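Long-range contacts in methylglyoxal reductase (NADPH-dependent) (Candida albicans SC5314, PDB 6KWS), which probably reduces methylglyoxal and related carbonyl compounds with NADPH, as a member of the dihydroflavonol-4-reductase branch of the extended short-chain dehydrogenases: residues P1-V6 with Q27-V32; V18-A23 with V243-I248; V77-A82 with K120-S125; A110-G115 with D183-S188; S188-N193 with E254-Q259. The protein carries 1 engineered substitution. All coordinates share one frame; numbering follows the deposited sequence.

Contact 1: residues P1-V6 with Q27-V32; sequences PITVIV and QVIGTV
Thr3 and Ile29 meet on one face of the parallel pair that opens the Rossmann fold, strands 3-7 and 27-32 of the first beta-alpha-beta crossover. Chi1 of Thr3 (-69°) sets OG1 beside the backbone N and sends CG2 out opposite that nitrogen, to 3.6 Å from CD1 of Ile29, the two side chains crossing at a slant. On that same face OG1 of Thr3 lies 3.6 Å from Gln27 CB, while further along Ile5 CG2 and Thr31 CG2 make a looser methyl contact at 4.1 Å. The other face belongs to valines: Val6 CG2 sits 4.2 Å from Val28 CG1, and Val4 stands beside them. Leu21 of helix 12-23 packs onto all three, so this is the face the crossover helix covers. Thr31 OG1 is hydrogen-bonded to Gly8 N just beyond the first strand. The short segments run at 16° to each other, joined by five backbone bonds that alternate in direction. The pair lies near the NADPH site: the side chain of Val6 is about 4 Å from that of Leu81, an NADPH-binding residue. At the C-terminal end, Thr31 N gives the last of the five bonds to Val6 O, at 2.7 Å.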
# COMPACT_ATOMS: atom_id res chain seq x y z
N PRO A 1 -26.91 -5.60 -4.26
CA PRO A 1 -26.06 -4.92 -5.26
C PRO A 1 -25.30 -3.71 -4.70
O PRO A 1 -25.63 -2.58 -5.06
CB PRO A 1 -27.06 -4.47 -6.33
CG PRO A 1 -28.42 -4.48 -5.63
CD PRO A 1 -28.33 -5.60 -4.64
N ILE A 2 -24.28 -3.92 -3.85
CA ILE A 2 -23.74 -2.87 -2.99
C ILE A 2 -22.54 -2.18 -3.65
O ILE A 2 -21.76 -2.80 -4.37
CB ILE A 2 -23.42 -3.46 -1.60
CG1 ILE A 2 -22.62 -2.52 -0.73
CG2 ILE A 2 -22.73 -4.79 -1.73
CD1 ILE A 2 -22.37 -3.09 0.66
N THR A 3 -22.42 -0.88 -3.42
CA THR A 3 -21.58 0.02 -4.20
C THR A 3 -20.39 0.51 -3.38
O THR A 3 -20.55 0.96 -2.25
CB THR A 3 -22.40 1.23 -4.69
OG1 THR A 3 -23.36 0.80 -5.67
CG2 THR A 3 -21.52 2.32 -5.29
N VAL A 4 -19.20 0.47 -3.99
CA VAL A 4 -17.95 0.81 -3.31
C VAL A 4 -17.25 1.92 -4.08
O VAL A 4 -17.08 1.82 -5.30
CB VAL A 4 -17.03 -0.42 -3.20
CG1 VAL A 4 -15.73 -0.01 -2.56
CG2 VAL A 4 -17.72 -1.50 -2.37
N ILE A 5 -16.82 2.96 -3.36
CA ILE A 5 -15.99 4.02 -3.94
C ILE A 5 -14.53 3.73 -3.62
O ILE A 5 -14.17 3.47 -2.47
CB ILE A 5 -16.38 5.40 -3.41
CG1 ILE A 5 -17.88 5.64 -3.58
CG2 ILE A 5 -15.59 6.47 -4.15
CD1 ILE A 5 -18.32 7.02 -3.12
N VAL A 6 -13.68 3.80 -4.64
CA VAL A 6 -12.26 3.55 -4.50
C VAL A 6 -11.53 4.76 -5.08
O VAL A 6 -11.67 5.05 -6.27
CB VAL A 6 -11.82 2.26 -5.21
CG1 VAL A 6 -10.31 2.11 -5.13
CG2 VAL A 6 -12.55 1.01 -4.62
N GLN A 27 -20.56 -3.06 -7.19
CA GLN A 27 -20.53 -1.95 -8.13
C GLN A 27 -19.43 -1.00 -7.66
O GLN A 27 -19.46 -0.52 -6.52
CB GLN A 27 -21.90 -1.26 -8.23
CG GLN A 27 -22.85 -2.02 -9.16
CD GLN A 27 -23.90 -1.12 -9.80
OE1 GLN A 27 -25.02 -0.99 -9.29
NE2 GLN A 27 -23.53 -0.50 -10.92
N VAL A 28 -18.45 -0.77 -8.53
CA VAL A 28 -17.27 -0.00 -8.17
C VAL A 28 -17.32 1.35 -8.86
O VAL A 28 -17.58 1.44 -10.06
CB VAL A 28 -15.99 -0.76 -8.55
CG1 VAL A 28 -14.76 -0.02 -8.01
CG2 VAL A 28 -16.06 -2.16 -7.98
N ILE A 29 -17.08 2.39 -8.09
CA ILE A 29 -16.88 3.73 -8.61
C ILE A 29 -15.46 4.12 -8.23
O ILE A 29 -15.17 4.36 -7.05
CB ILE A 29 -17.89 4.74 -8.05
CG1 ILE A 29 -19.31 4.27 -8.31
CG2 ILE A 29 -17.63 6.12 -8.65
CD1 ILE A 29 -20.32 4.99 -7.46
N GLY A 30 -14.59 4.18 -9.20
CA GLY A 30 -13.23 4.58 -8.94
C GLY A 30 -13.09 6.07 -9.15
O GLY A 30 -13.76 6.66 -9.98
N THR A 31 -12.21 6.68 -8.37
CA THR A 31 -11.86 8.06 -8.66
C THR A 31 -10.48 8.06 -9.29
O THR A 31 -9.60 7.27 -8.92
CB THR A 31 -11.88 8.95 -7.41
OG1 THR A 31 -10.70 8.72 -6.62
CG2 THR A 31 -13.14 8.72 -6.58
N VAL A 32 -10.32 8.93 -10.28
CA VAL A 32 -9.09 9.04 -11.05
C VAL A 32 -8.85 10.51 -11.27
O VAL A 32 -9.75 11.34 -11.08
CB VAL A 32 -9.18 8.30 -12.40
CG1 VAL A 32 -9.22 6.80 -12.17
CG2 VAL A 32 -10.40 8.76 -13.18

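Contact 2: residues V18-A23 with V243-I248; sequences VKQLLA and VAKAHI
Gln20 of helix 12-23 reaches across to Ile248, Lys245 and Ala244 of helix 240-252. Its CB lies against the end of Ile248, 3.5 Å from CD1. With CG anti to the carbonyl carbon (chi1 -57°) and the chain extended beyond it, the amide is carried back one turn, from Ile248 to Lys245, whose CA is 4.0 Å from Gln20 CD. OE1 rests on the aliphatic root of Lys245, 3.4 Å from its CB, with the two side chains crossing at about a right angle. NE2 passes the methyl of Ala244, 3.9 Å from CB, and gives its hydrogen bond to the carbonyl of Arg241. Beside this arm Leu21 CD2 meets Ile248 CG1 at 3.7 Å. The short helix segments approach to 9.4 Å between axes and cross at -49°. Both helices pack on the same face of the Rossmann sheet, Leu21 on valines of strands 3-7 and 27-32, His247 and Val243 on strand 188-194. Ala244 lies about 5 Å, side chain to side chain, from Ile13, which binds NADPH. His247 is fixed at both ring nitrogens, ND1 on Val243 O and NE2 on Thr124. Lys245 makes a cation-pi contact with Phe318. No hydrogen bond joins the two segments, so the contact holds by van der Waals packing, with the glutamine amide anchored to a main-chain carbonyl of the partner helix.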
# COMPACT_ATOMS: atom_id res chain seq x y z
N VAL A 18 -9.64 -3.20 -7.20
CA VAL A 18 -10.72 -3.07 -8.17
C VAL A 18 -11.02 -4.42 -8.81
O VAL A 18 -12.19 -4.84 -8.89
CB VAL A 18 -10.35 -2.00 -9.22
CG1 VAL A 18 -11.25 -2.11 -10.43
CG2 VAL A 18 -10.48 -0.62 -8.60
N LYS A 19 -9.98 -5.10 -9.30
CA LYS A 19 -10.15 -6.42 -9.90
C LYS A 19 -10.84 -7.38 -8.94
O LYS A 19 -11.79 -8.08 -9.31
CB LYS A 19 -8.80 -6.98 -10.33
CG LYS A 19 -8.89 -8.31 -11.04
CD LYS A 19 -7.54 -9.01 -11.17
CE LYS A 19 -6.50 -8.13 -11.88
NZ LYS A 19 -5.67 -8.85 -12.92
N GLN A 20 -10.39 -7.42 -7.69
CA GLN A 20 -11.02 -8.33 -6.74
C GLN A 20 -12.44 -7.89 -6.41
O GLN A 20 -13.34 -8.74 -6.30
CB GLN A 20 -10.18 -8.45 -5.48
CG GLN A 20 -8.77 -8.91 -5.74
CD GLN A 20 -8.14 -9.42 -4.48
OE1 GLN A 20 -8.84 -9.75 -3.53
NE2 GLN A 20 -6.81 -9.48 -4.46
N LEU A 21 -12.68 -6.58 -6.25
CA LEU A 21 -14.04 -6.10 -6.02
C LEU A 21 -14.96 -6.49 -7.17
O LEU A 21 -16.07 -6.96 -6.93
CB LEU A 21 -14.04 -4.58 -5.82
CG LEU A 21 -13.72 -4.00 -4.43
CD1 LEU A 21 -13.70 -2.49 -4.49
CD2 LEU A 21 -14.71 -4.49 -3.36
N LEU A 22 -14.53 -6.29 -8.42
CA LEU A 22 -15.39 -6.64 -9.56
C LEU A 22 -15.77 -8.11 -9.55
O LEU A 22 -16.91 -8.47 -9.88
CB LEU A 22 -14.72 -6.32 -10.89
CG LEU A 22 -14.62 -4.85 -11.25
CD1 LEU A 22 -13.91 -4.74 -12.59
CD2 LEU A 22 -16.00 -4.18 -11.26
N ALA A 23 -14.83 -8.98 -9.18
CA ALA A 23 -15.08 -10.41 -9.19
C ALA A 23 -16.00 -10.86 -8.05
O ALA A 23 -16.41 -12.02 -8.05
CB ALA A 23 -13.77 -11.18 -9.12
N VAL A 243 -2.43 -7.53 0.07
CA VAL A 243 -2.82 -6.22 0.56
C VAL A 243 -4.17 -5.84 -0.02
O VAL A 243 -5.11 -5.49 0.72
CB VAL A 243 -1.73 -5.18 0.22
CG1 VAL A 243 -2.12 -3.80 0.71
CG2 VAL A 243 -0.39 -5.60 0.83
N ALA A 244 -4.30 -5.92 -1.35
CA ALA A 244 -5.58 -5.66 -2.01
C ALA A 244 -6.71 -6.47 -1.37
O ALA A 244 -7.78 -5.94 -1.07
CB ALA A 244 -5.48 -5.99 -3.50
N LYS A 245 -6.47 -7.77 -1.14
CA LYS A 245 -7.54 -8.58 -0.58
C LYS A 245 -7.88 -8.13 0.83
O LYS A 245 -9.05 -8.14 1.23
CB LYS A 245 -7.14 -10.05 -0.58
CG LYS A 245 -8.23 -10.95 -0.05
CD LYS A 245 -7.92 -12.41 -0.30
CE LYS A 245 -8.92 -13.32 0.42
NZ LYS A 245 -9.38 -14.45 -0.44
N ALA A 246 -6.87 -7.69 1.59
CA ALA A 246 -7.12 -7.23 2.95
C ALA A 246 -8.03 -6.02 2.96
O ALA A 246 -8.92 -5.92 3.81
CB ALA A 246 -5.81 -6.93 3.67
N HIS A 247 -7.85 -5.09 2.02
CA HIS A 247 -8.78 -3.98 1.91
C HIS A 247 -10.22 -4.46 1.82
O HIS A 247 -11.13 -3.83 2.37
CB HIS A 247 -8.46 -3.11 0.70
CG HIS A 247 -7.32 -2.18 0.93
ND1 HIS A 247 -6.01 -2.62 0.98
CD2 HIS A 247 -7.29 -0.85 1.15
CE1 HIS A 247 -5.22 -1.58 1.23
NE2 HIS A 247 -5.97 -0.50 1.33
N ILE A 248 -10.45 -5.59 1.14
CA ILE A 248 -11.82 -6.03 0.99
C ILE A 248 -12.29 -6.76 2.24
O ILE A 248 -13.40 -6.53 2.72
CB ILE A 248 -11.97 -6.89 -0.27
CG1 ILE A 248 -11.89 -5.97 -1.49
CG2 ILE A 248 -13.28 -7.67 -0.23
CD1 ILE A 248 -11.38 -6.67 -2.74

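Contact 3: residues V77-A82 with K120-S125; sequences VFLHLA and KVVITS
Leu79 carries CG anti to its carbonyl carbon (chi1 -57°), which lays CD2 beside Val122, 3.5 Å from CB, the two side by side and pointing the same way. His80 turns the other way: CG is anti to the backbone N (chi1 -177°), and the ring stands alongside Ile123, whose CG1 lies at the ring edge, near its plane, 4.1 Å from CD2. These pairs sit on opposite faces of two neighbouring parallel strands in the middle of the Rossmann sheet, 75-80 and 120-124. The leucine face packs against helices 12-23 and 240-252. On the histidine face the imidazole is held by ND1, hydrogen-bonded to Ser7 OG, and Phe78 takes Phe65 edge-to-face. Just past strand 75-80, Leu81, which binds NADPH, crosses Thr124, the last residue of the other strand; the threonine hydroxyl has its main partner in His247 NE2. These are the C-terminal ends of the strands, where Rossmann folds bind the dinucleotide. Four backbone bonds zip the strands together, from Phe78 N to Lys120 O at one end to Thr124 N on His80 O at the other. Between these, His80 N points straight down the carbonyl of Val122, 2.6 Å from its O.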
# COMPACT_ATOMS: atom_id res chain seq x y z
N VAL A 77 -19.47 1.92 1.14
CA VAL A 77 -18.08 1.73 1.53
C VAL A 77 -17.24 2.75 0.79
O VAL A 77 -17.44 2.99 -0.41
CB VAL A 77 -17.58 0.31 1.20
CG1 VAL A 77 -16.11 0.20 1.49
CG2 VAL A 77 -18.34 -0.72 2.00
N PHE A 78 -16.28 3.35 1.50
CA PHE A 78 -15.29 4.22 0.87
C PHE A 78 -13.90 3.66 1.15
O PHE A 78 -13.41 3.73 2.28
CB PHE A 78 -15.42 5.65 1.38
CG PHE A 78 -14.56 6.66 0.63
CD1 PHE A 78 -13.19 6.73 0.85
CD2 PHE A 78 -15.13 7.56 -0.25
CE1 PHE A 78 -12.42 7.66 0.19
CE2 PHE A 78 -14.36 8.50 -0.92
CZ PHE A 78 -13.00 8.55 -0.70
N LEU A 79 -13.27 3.10 0.11
CA LEU A 79 -11.89 2.63 0.18
C LEU A 79 -10.96 3.75 -0.28
O LEU A 79 -10.94 4.09 -1.46
CB LEU A 79 -11.69 1.40 -0.69
CG LEU A 79 -12.59 0.21 -0.39
CD1 LEU A 79 -12.23 -0.93 -1.32
CD2 LEU A 79 -12.41 -0.21 1.02
N HIS A 80 -10.18 4.29 0.64
CA HIS A 80 -9.31 5.43 0.34
C HIS A 80 -7.91 4.88 0.07
O HIS A 80 -7.20 4.47 0.99
CB HIS A 80 -9.34 6.42 1.49
CG HIS A 80 -8.54 7.65 1.27
ND1 HIS A 80 -8.44 8.27 0.04
CD2 HIS A 80 -7.78 8.39 2.12
CE1 HIS A 80 -7.67 9.34 0.15
NE2 HIS A 80 -7.25 9.43 1.40
N LEU A 81 -7.51 4.86 -1.20
CA LEU A 81 -6.18 4.37 -1.53
C LEU A 81 -5.30 5.42 -2.18
O LEU A 81 -4.09 5.18 -2.31
CB LEU A 81 -6.27 3.16 -2.47
CG LEU A 81 -7.30 2.08 -2.12
CD1 LEU A 81 -7.00 0.83 -2.86
CD2 LEU A 81 -7.31 1.77 -0.65
N ALA A 82 -5.84 6.59 -2.53
CA ALA A 82 -5.11 7.59 -3.31
C ALA A 82 -3.93 8.19 -2.52
O ALA A 82 -3.99 8.37 -1.30
CB ALA A 82 -6.06 8.69 -3.76
N LYS A 120 -18.69 2.20 6.11
CA LYS A 120 -17.36 1.67 6.37
C LYS A 120 -16.36 2.46 5.55
O LYS A 120 -16.64 2.81 4.40
CB LYS A 120 -17.29 0.16 6.08
CG LYS A 120 -17.79 -0.68 7.27
CD LYS A 120 -18.22 -2.07 6.83
CE LYS A 120 -18.91 -2.85 7.95
NZ LYS A 120 -17.91 -3.63 8.72
N VAL A 121 -15.22 2.76 6.15
CA VAL A 121 -14.15 3.49 5.50
C VAL A 121 -12.86 2.73 5.72
O VAL A 121 -12.53 2.39 6.87
CB VAL A 121 -14.04 4.93 6.04
CG1 VAL A 121 -12.83 5.62 5.47
CG2 VAL A 121 -15.31 5.70 5.71
N VAL A 122 -12.13 2.45 4.65
CA VAL A 122 -10.82 1.80 4.76
C VAL A 122 -9.75 2.71 4.15
O VAL A 122 -9.90 3.18 3.01
CB VAL A 122 -10.81 0.42 4.08
CG1 VAL A 122 -9.49 -0.29 4.35
CG2 VAL A 122 -12.00 -0.40 4.57
N ILE A 123 -8.68 2.96 4.91
CA ILE A 123 -7.59 3.82 4.48
C ILE A 123 -6.30 3.01 4.42
O ILE A 123 -6.01 2.23 5.33
CB ILE A 123 -7.39 5.03 5.41
CG1 ILE A 123 -8.61 5.94 5.35
CG2 ILE A 123 -6.16 5.80 5.01
CD1 ILE A 123 -8.48 7.14 6.23
N THR A 124 -5.53 3.20 3.36
CA THR A 124 -4.22 2.58 3.28
C THR A 124 -3.24 3.40 4.09
O THR A 124 -3.00 4.57 3.78
CB THR A 124 -3.72 2.48 1.85
OG1 THR A 124 -4.80 2.09 1.01
CG2 THR A 124 -2.60 1.45 1.77
N SER A 125 -2.67 2.78 5.12
CA SER A 125 -1.59 3.44 5.83
C SER A 125 -0.29 2.71 5.49
O SER A 125 -0.06 2.40 4.31
CB SER A 125 -1.89 3.47 7.34
OG SER A 125 -0.97 4.30 8.01

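Contact 4: residues A110-G115 with D183-S188; sequences AIYNFG and DNVKFS
Asp183 begins the contact by bringing its main-chain carbonyl to the edge of the Tyr112 ring, near the ring plane; the model sets it too close to OH for that pair to be trusted. Asn184, with backbone angles of the left-handed helical region, slants in on the phenol through its CB, with its amide plane turned 18° from that of the ring. Val185 then runs along the ring: its CA lies in plane at the edge and CG2 is 4.0 Å from Tyr112 CE2. Its other methyl, CG1, sits over the centre of the Phe187 ring. Lys186 turns its ammonium toward the end of helix 92-114, with a weak hydrogen bond to Asn116 O just past Gly115. Phe187 has CG between its backbone N and carbonyl carbon (chi1 53°), which brings the ring to the helix. There CE2 meets CG2 of Ile111 at 3.4 Å, the side chains at about a right angle, and the backbone N of Tyr112 comes to the ring edge. The loop, which leads from helix 160-181 into strand 188-194, thus lies against the last turn of helix 92-114. Phe187 also packs on Val121 of strand 120-124, while helix 66-71 takes Ala110 and Phe114.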
# COMPACT_ATOMS: atom_id res chain seq x y z
N ALA A 110 -15.24 15.38 4.00
CA ALA A 110 -16.23 15.18 2.95
C ALA A 110 -17.13 13.99 3.27
O ALA A 110 -18.35 14.06 3.12
CB ALA A 110 -15.56 15.00 1.59
N ILE A 111 -16.54 12.89 3.74
CA ILE A 111 -17.38 11.76 4.09
C ILE A 111 -18.29 12.12 5.25
O ILE A 111 -19.44 11.67 5.32
CB ILE A 111 -16.51 10.53 4.39
CG1 ILE A 111 -15.65 10.21 3.16
CG2 ILE A 111 -17.37 9.32 4.79
CD1 ILE A 111 -14.49 9.27 3.43
N TYR A 112 -17.81 12.97 6.16
CA TYR A 112 -18.63 13.38 7.29
C TYR A 112 -19.85 14.17 6.83
O TYR A 112 -20.99 13.85 7.20
CB TYR A 112 -17.78 14.19 8.26
CG TYR A 112 -18.43 14.41 9.60
CD1 TYR A 112 -18.62 15.70 10.08
CD2 TYR A 112 -18.82 13.34 10.38
CE1 TYR A 112 -19.20 15.92 11.31
CE2 TYR A 112 -19.40 13.54 11.62
CZ TYR A 112 -19.59 14.84 12.07
OH TYR A 112 -20.16 15.06 13.30
N ASN A 113 -19.64 15.21 6.01
CA ASN A 113 -20.76 16.04 5.58
C ASN A 113 -21.68 15.28 4.63
O ASN A 113 -22.89 15.17 4.88
CB ASN A 113 -20.23 17.32 4.91
CG ASN A 113 -19.32 18.13 5.83
OD1 ASN A 113 -19.40 18.02 7.04
ND2 ASN A 113 -18.43 18.92 5.23
N PHE A 114 -21.14 14.73 3.55
CA PHE A 114 -21.97 14.23 2.46
C PHE A 114 -21.94 12.71 2.29
O PHE A 114 -22.59 12.19 1.37
CB PHE A 114 -21.57 14.93 1.16
CG PHE A 114 -21.19 16.37 1.34
CD1 PHE A 114 -22.16 17.36 1.33
CD2 PHE A 114 -19.86 16.74 1.51
CE1 PHE A 114 -21.81 18.72 1.49
CE2 PHE A 114 -19.50 18.09 1.68
CZ PHE A 114 -20.48 19.07 1.67
N GLY A 115 -21.24 11.98 3.15
CA GLY A 115 -21.20 10.55 2.99
C GLY A 115 -22.33 9.90 3.75
O GLY A 115 -22.09 9.10 4.66
N ASP A 183 -18.01 14.24 16.75
CA ASP A 183 -19.25 13.60 17.15
C ASP A 183 -20.04 13.17 15.92
O ASP A 183 -19.67 13.49 14.78
CB ASP A 183 -20.06 14.59 18.00
CG ASP A 183 -20.01 16.00 17.42
OD1 ASP A 183 -18.95 16.39 16.86
OD2 ASP A 183 -21.03 16.73 17.53
N ASN A 184 -21.13 12.42 16.13
CA ASN A 184 -22.09 12.06 15.09
C ASN A 184 -21.54 11.09 14.05
O ASN A 184 -22.23 10.81 13.05
CB ASN A 184 -22.61 13.28 14.30
CG ASN A 184 -23.49 14.22 15.12
OD1 ASN A 184 -24.09 13.82 16.11
ND2 ASN A 184 -23.56 15.49 14.69
N VAL A 185 -20.32 10.58 14.23
CA VAL A 185 -19.63 9.86 13.17
C VAL A 185 -20.37 8.57 12.84
O VAL A 185 -20.50 7.68 13.69
CB VAL A 185 -18.18 9.56 13.56
CG1 VAL A 185 -17.49 8.79 12.45
CG2 VAL A 185 -17.45 10.86 13.88
N LYS A 186 -20.86 8.46 11.60
CA LYS A 186 -21.73 7.36 11.21
C LYS A 186 -20.98 6.15 10.68
O LYS A 186 -21.56 5.06 10.62
CB LYS A 186 -22.74 7.84 10.16
CG LYS A 186 -23.72 8.90 10.67
CD LYS A 186 -24.72 9.34 9.57
CE LYS A 186 -24.38 10.72 8.98
NZ LYS A 186 -24.77 10.86 7.52
N PHE A 187 -19.72 6.29 10.31
CA PHE A 187 -18.98 5.19 9.72
C PHE A 187 -17.90 4.69 10.67
O PHE A 187 -17.37 5.44 11.48
CB PHE A 187 -18.33 5.59 8.39
CG PHE A 187 -17.49 6.83 8.46
CD1 PHE A 187 -16.15 6.77 8.83
CD2 PHE A 187 -18.02 8.06 8.15
CE1 PHE A 187 -15.37 7.92 8.89
CE2 PHE A 187 -17.25 9.21 8.20
CZ PHE A 187 -15.93 9.14 8.57
N SER A 188 -17.59 3.40 10.54
CA SER A 188 -16.39 2.88 11.16
C SER A 188 -15.19 3.21 10.27
O SER A 188 -15.34 3.71 9.15
CB SER A 188 -16.51 1.38 11.38
OG SER A 188 -17.00 0.76 10.22

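Contact 5: residues S188-N193 with E254-Q259; sequences SLSTIN and EDAKNQ
Ser190 and Ala256 make the side-chain link here: the serine has OG beside its backbone N and anti to its carbonyl carbon (chi1 -64°), and from there it donates to Ala256 O, at a modelled 2.5 Å that is doubtfully short. That same carbonyl also takes Gln259 N, the bond that closes a type II beta turn from Ala256 to Gln259, and so has two donors. Ser188 adopts a different rotamer, with OG between its backbone N and carbonyl carbon (chi1 47°), and makes a weak hydrogen bond to Glu119 O. Lys257 folds against it with the aliphatic part of its chain: the lysine bends at chi3, its CE comes to 3.4 Å from Ser188 OG, and Lys257 CB is 3.8 Å from Ser188 CB. Asn258 has the positive phi that suits the third position of a type II turn. Its backbone N gives a weak bond to Leu189 O, and its side chain lies against Trp176 and Ile179 of helix 160-181. Gln259 curls back, its NE2 bonding weakly to Lys257 O, two residues back, and packs on Lys311 and Leu315. Its carbonyl takes up the sheet pattern: Thr191 N donates to Gln259 O at 3.0 Å, lined up with the carbonyl but bent at the hydrogen (135°). The 3-10 segment and turn thus carry the chain from helix 240-252 into strand 260-269, which joins strand 188-194 as its parallel neighbour. This is how the extended short-chain dehydrogenases complete the seven-stranded parallel part of their Rossmann sheet.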
# COMPACT_ATOMS: atom_id res chain seq x y z
N SER A 188 -17.59 3.40 10.54
CA SER A 188 -16.39 2.88 11.16
C SER A 188 -15.19 3.21 10.27
O SER A 188 -15.34 3.71 9.15
CB SER A 188 -16.51 1.38 11.38
OG SER A 188 -17.00 0.76 10.22
N LEU A 189 -14.00 2.95 10.78
CA LEU A 189 -12.78 3.16 10.02
C LEU A 189 -11.80 2.03 10.30
O LEU A 189 -11.57 1.66 11.45
CB LEU A 189 -12.13 4.50 10.37
CG LEU A 189 -10.76 4.72 9.74
CD1 LEU A 189 -10.92 5.52 8.49
CD2 LEU A 189 -9.85 5.45 10.70
N SER A 190 -11.24 1.47 9.24
CA SER A 190 -10.17 0.50 9.36
C SER A 190 -8.94 0.99 8.61
O SER A 190 -9.00 1.87 7.74
CB SER A 190 -10.59 -0.87 8.82
OG SER A 190 -11.63 -1.40 9.60
N THR A 191 -7.82 0.37 8.94
CA THR A 191 -6.54 0.82 8.45
C THR A 191 -5.76 -0.40 7.99
O THR A 191 -5.76 -1.43 8.68
CB THR A 191 -5.84 1.60 9.57
OG1 THR A 191 -6.07 3.01 9.39
CG2 THR A 191 -4.43 1.37 9.58
N ILE A 192 -5.15 -0.31 6.81
CA ILE A 192 -4.30 -1.36 6.25
C ILE A 192 -2.86 -0.85 6.25
O ILE A 192 -2.55 0.10 5.52
CB ILE A 192 -4.75 -1.73 4.83
CG1 ILE A 192 -6.24 -2.07 4.82
CG2 ILE A 192 -3.94 -2.89 4.29
CD1 ILE A 192 -6.54 -3.41 5.47
N ASN A 193 -1.98 -1.45 7.05
CA ASN A 193 -0.58 -0.99 7.15
C ASN A 193 0.37 -2.01 6.57
O ASN A 193 0.92 -2.84 7.32
CB ASN A 193 -0.19 -0.70 8.60
CG ASN A 193 -1.17 0.15 9.30
OD1 ASN A 193 -0.97 1.34 9.48
ND2 ASN A 193 -2.26 -0.47 9.71
N GLU A 254 -16.98 -7.90 10.04
CA GLU A 254 -17.39 -6.89 11.01
C GLU A 254 -16.32 -6.68 12.08
O GLU A 254 -16.14 -5.56 12.57
CB GLU A 254 -18.73 -7.27 11.65
CG GLU A 254 -19.84 -7.72 10.66
CD GLU A 254 -19.65 -9.17 10.11
OE1 GLU A 254 -19.71 -9.36 8.87
OE2 GLU A 254 -19.44 -10.11 10.92
N ASP A 255 -15.57 -7.72 12.44
CA ASP A 255 -14.58 -7.48 13.50
C ASP A 255 -13.42 -6.60 13.06
O ASP A 255 -12.54 -6.31 13.88
CB ASP A 255 -14.04 -8.80 14.04
CG ASP A 255 -15.13 -9.79 14.38
OD1 ASP A 255 -16.22 -9.35 14.83
OD2 ASP A 255 -14.90 -11.01 14.21
N ALA A 256 -13.38 -6.16 11.81
CA ALA A 256 -12.30 -5.29 11.39
C ALA A 256 -12.56 -3.82 11.68
O ALA A 256 -11.66 -3.01 11.47
CB ALA A 256 -12.02 -5.50 9.90
N LYS A 257 -13.75 -3.47 12.19
CA LYS A 257 -14.07 -2.07 12.48
C LYS A 257 -13.16 -1.50 13.56
O LYS A 257 -12.95 -2.13 14.61
CB LYS A 257 -15.52 -1.93 12.92
CG LYS A 257 -16.49 -2.71 12.07
CD LYS A 257 -17.91 -2.69 12.64
CE LYS A 257 -18.77 -1.67 11.89
NZ LYS A 257 -20.19 -1.66 12.37
N ASN A 258 -12.64 -0.30 13.32
CA ASN A 258 -11.74 0.40 14.24
C ASN A 258 -10.50 -0.43 14.54
O ASN A 258 -9.94 -0.34 15.63
CB ASN A 258 -12.47 0.81 15.53
CG ASN A 258 -13.50 1.90 15.27
OD1 ASN A 258 -13.14 3.07 15.03
ND2 ASN A 258 -14.79 1.53 15.26
N GLN A 259 -10.06 -1.22 13.57
CA GLN A 259 -8.82 -1.97 13.67
C GLN A 259 -7.75 -1.35 12.78
O GLN A 259 -8.05 -0.77 11.73
CB GLN A 259 -9.02 -3.44 13.27
CG GLN A 259 -9.95 -4.22 14.18
CD GLN A 259 -9.62 -4.06 15.66
OE1 GLN A 259 -8.47 -4.17 16.07
NE2 GLN A 259 -10.63 -3.75 16.45

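How the contacts relate
Contacts 1, 3 and 5 follow one another across the same sheet, in strand order 27-32, 3-7, 75-80, 120-124, 188-194 and 260-269, and also in series along the chain. Contacts 1 and 3 lie about 11 Å apart between centres, 3 and 5 about 10 Å, and backbone bonds link each pair. Contact 2 packs two helices on one face of that sheet: Leu21 joins it to contact 1, His247 to contacts 3 and 5. Contact 4 lies beyond the other face, about 24 Å from contact 2, centre to centre, and shares Ser188 with contact 5. Contact 2 spans 220 residues, tying a late helix to the first crossover near the NADPH site.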